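Local coordinates for putative surface-anchored fimbrial subunit (Corynebacterium diphtheriae, PDB 3HR6), which probably forms the shaft of the pilus, as a major pilin of tandem Ig-like modules stabilised by isopeptide and disulfide bonds, at residues P147-V152 with V167-A172. Numbering follows the deposited sequence.
Sequences PVKTAV and VKYRVA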
loop_
_atom_site.group_PDB
_atom_site.type_symbol
_atom_site.label_atom_id
_atom_site.label_comp_id
_atom_site.label_asym_id
_atom_site.label_seq_id
_atom_site.Cartn_x
_atom_site.Cartn_y
_atom_site.Cartn_z
ATOM N N PRO A 147 -2.917 5.242 -5.482
ATOM C CA PRO A 147 -1.493 5.600 -5.618
ATOM C C PRO A 147 -0.721 4.578 -6.413
ATOM O O PRO A 147 -1.065 3.376 -6.441
ATOM C CB PRO A 147 -0.976 5.619 -4.166
ATOM C CG PRO A 147 -2.262 5.969 -3.350
ATOM C CD PRO A 147 -3.324 5.141 -4.087
ATOM N N VAL A 148 0.342 5.027 -7.049
ATOM C CA VAL A 148 1.153 4.154 -7.894
ATOM C C VAL A 148 2.448 3.889 -7.122
ATOM O O VAL A 148 3.216 4.798 -6.894
ATOM C CB VAL A 148 1.468 4.829 -9.231
ATOM C CG1 VAL A 148 2.416 3.956 -10.065
ATOM C CG2 VAL A 148 0.173 5.147 -9.982
ATOM N N LYS A 149 2.593 2.640 -6.718
ATOM C CA LYS A 149 3.776 2.158 -6.049
ATOM C C LYS A 149 4.675 1.423 -7.024
ATOM O O LYS A 149 4.242 0.516 -7.728
ATOM C CB LYS A 149 3.417 1.280 -4.855
ATOM C CG LYS A 149 4.637 0.834 -4.074
ATOM C CD LYS A 149 4.321 0.086 -2.840
ATOM C CE LYS A 149 5.607 -0.431 -2.174
ATOM N NZ LYS A 149 5.456 -0.793 -0.746
ATOM N N THR A 150 5.942 1.774 -7.023
ATOM C CA THR A 150 6.976 1.077 -7.759
ATOM C C THR A 150 8.172 0.750 -6.880
ATOM O O THR A 150 8.347 1.316 -5.801
ATOM C CB THR A 150 7.417 1.898 -8.944
ATOM O OG1 THR A 150 7.879 3.210 -8.521
ATOM C CG2 THR A 150 6.291 1.977 -9.996
ATOM N N ALA A 151 9.006 -0.141 -7.383
ATOM C CA ALA A 151 10.279 -0.516 -6.752
ATOM C C ALA A 151 11.403 -0.114 -7.683
ATOM O O ALA A 151 11.260 -0.135 -8.900
ATOM C CB ALA A 151 10.350 -2.003 -6.475
ATOM N N VAL A 152 12.503 0.326 -7.076
ATOM C CA VAL A 152 13.675 0.813 -7.765
ATOM C C VAL A 152 14.887 0.125 -7.110
ATOM O O VAL A 152 14.887 -0.103 -5.920
ATOM C CB VAL A 152 13.775 2.338 -7.592
ATOM C CG1 VAL A 152 15.084 2.863 -8.084
ATOM C CG2 VAL A 152 12.569 2.990 -8.332
ATOM N N VAL A 167 16.271 -2.389 -1.076
ATOM C CA VAL A 167 15.235 -2.057 -2.035
ATOM C C VAL A 167 14.867 -0.611 -1.814
ATOM O O VAL A 167 15.014 -0.079 -0.710
ATOM C CB VAL A 167 14.005 -2.989 -1.897
ATOM C CG1 VAL A 167 13.326 -2.922 -0.452
ATOM C CG2 VAL A 167 12.959 -2.750 -3.046
ATOM N N LYS A 168 14.352 0.007 -2.855
ATOM C CA LYS A 168 13.770 1.341 -2.766
ATOM C C LYS A 168 12.357 1.277 -3.317
ATOM O O LYS A 168 12.100 0.616 -4.312
ATOM C CB LYS A 168 14.600 2.324 -3.570
ATOM C CG LYS A 168 14.081 3.760 -3.583
ATOM C CD LYS A 168 15.168 4.677 -4.100
ATOM C CE LYS A 168 14.688 6.017 -4.410
ATOM N NZ LYS A 168 15.794 6.852 -4.968
ATOM N N TYR A 169 11.430 1.916 -2.622
ATOM C CA TYR A 169 10.063 2.054 -3.086
ATOM C C TYR A 169 9.706 3.497 -3.293
ATOM O O TYR A 169 10.213 4.377 -2.628
ATOM C CB TYR A 169 9.096 1.444 -2.114
ATOM C CG TYR A 169 9.169 -0.032 -1.996
ATOM C CD1 TYR A 169 8.926 -0.848 -3.088
ATOM C CD2 TYR A 169 9.496 -0.625 -0.807
ATOM C CE1 TYR A 169 9.001 -2.264 -2.955
ATOM C CE2 TYR A 169 9.549 -1.982 -0.660
ATOM C CZ TYR A 169 9.321 -2.792 -1.750
ATOM O OH TYR A 169 9.433 -4.141 -1.504
ATOM N N ARG A 170 8.819 3.718 -4.237
ATOM C CA ARG A 170 8.320 5.033 -4.611
ATOM C C ARG A 170 6.806 4.916 -4.677
ATOM O O ARG A 170 6.262 4.038 -5.359
ATOM C CB ARG A 170 8.864 5.449 -5.959
ATOM C CG ARG A 170 8.373 6.761 -6.437
ATOM C CD ARG A 170 8.812 6.980 -7.844
ATOM N NE ARG A 170 8.611 8.347 -8.280
ATOM C CZ ARG A 170 7.517 8.822 -8.857
ATOM N NH1 ARG A 170 6.468 8.037 -9.092
ATOM N NH2 ARG A 170 7.478 10.119 -9.224
ATOM N N VAL A 171 6.137 5.779 -3.927
ATOM C CA VAL A 171 4.692 5.827 -3.847
ATOM C C VAL A 171 4.212 7.202 -4.282
ATOM O O VAL A 171 4.487 8.238 -3.610
ATOM C CB VAL A 171 4.158 5.553 -2.414
ATOM C CG1 VAL A 171 2.578 5.665 -2.390
ATOM C CG2 VAL A 171 4.610 4.200 -1.915
ATOM N N ALA A 172 3.534 7.253 -5.416
ATOM C CA ALA A 172 3.054 8.503 -5.997
ATOM C C ALA A 172 1.528 8.624 -5.811
ATOM O O ALA A 172 0.804 7.797 -6.358
ATOM C CB ALA A 172 3.386 8.563 -7.424
HETATM O O HOH W 1 5.812 5.168 -8.309
#
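K149 and Y169 meet on the face of an antiparallel strand pair that carries K149, A151, Y169 and V171. The main chains are joined by six N-H...O bonds, two each at V148-A172, T150-R170 and V152-K168. K149 stands in the non-hydrogen-bonded pair with V171. K149 CB lies 4.0 Å from R170 O, and K149 CG is a little closer to R170 O, at 3.8 Å. K149 CG also lies 4.0 Å from V171 CG2. With CG anti to the backbone N (chi1 -176°) and the chain extended beyond it, the side chain rises from the sheet beside Y169. K149 CE lies over one ring face, toward the rim, 3.5 Å from Y169 CD1. K149 NZ sits over the same face, 4.0 Å from Y169 CG. This nitrogen is linked covalently to N271 CG, so it is an amide nitrogen, not a charged ammonium. It also hydrogen-bonds D191 OD2. V167 CG2 lies over the opposite face, toward the rim, and T150 O at the ring edge. On the other side of the sheet, one water bridges V148 O, T150 OG1 and R170 NH1. The K149-N271 link ties strand 148-152 to strand 268-276 in another sheet. With D191 beside it, this is the Lys-Asn intramolecular isopeptide site characteristic of Ig-like pilin modules.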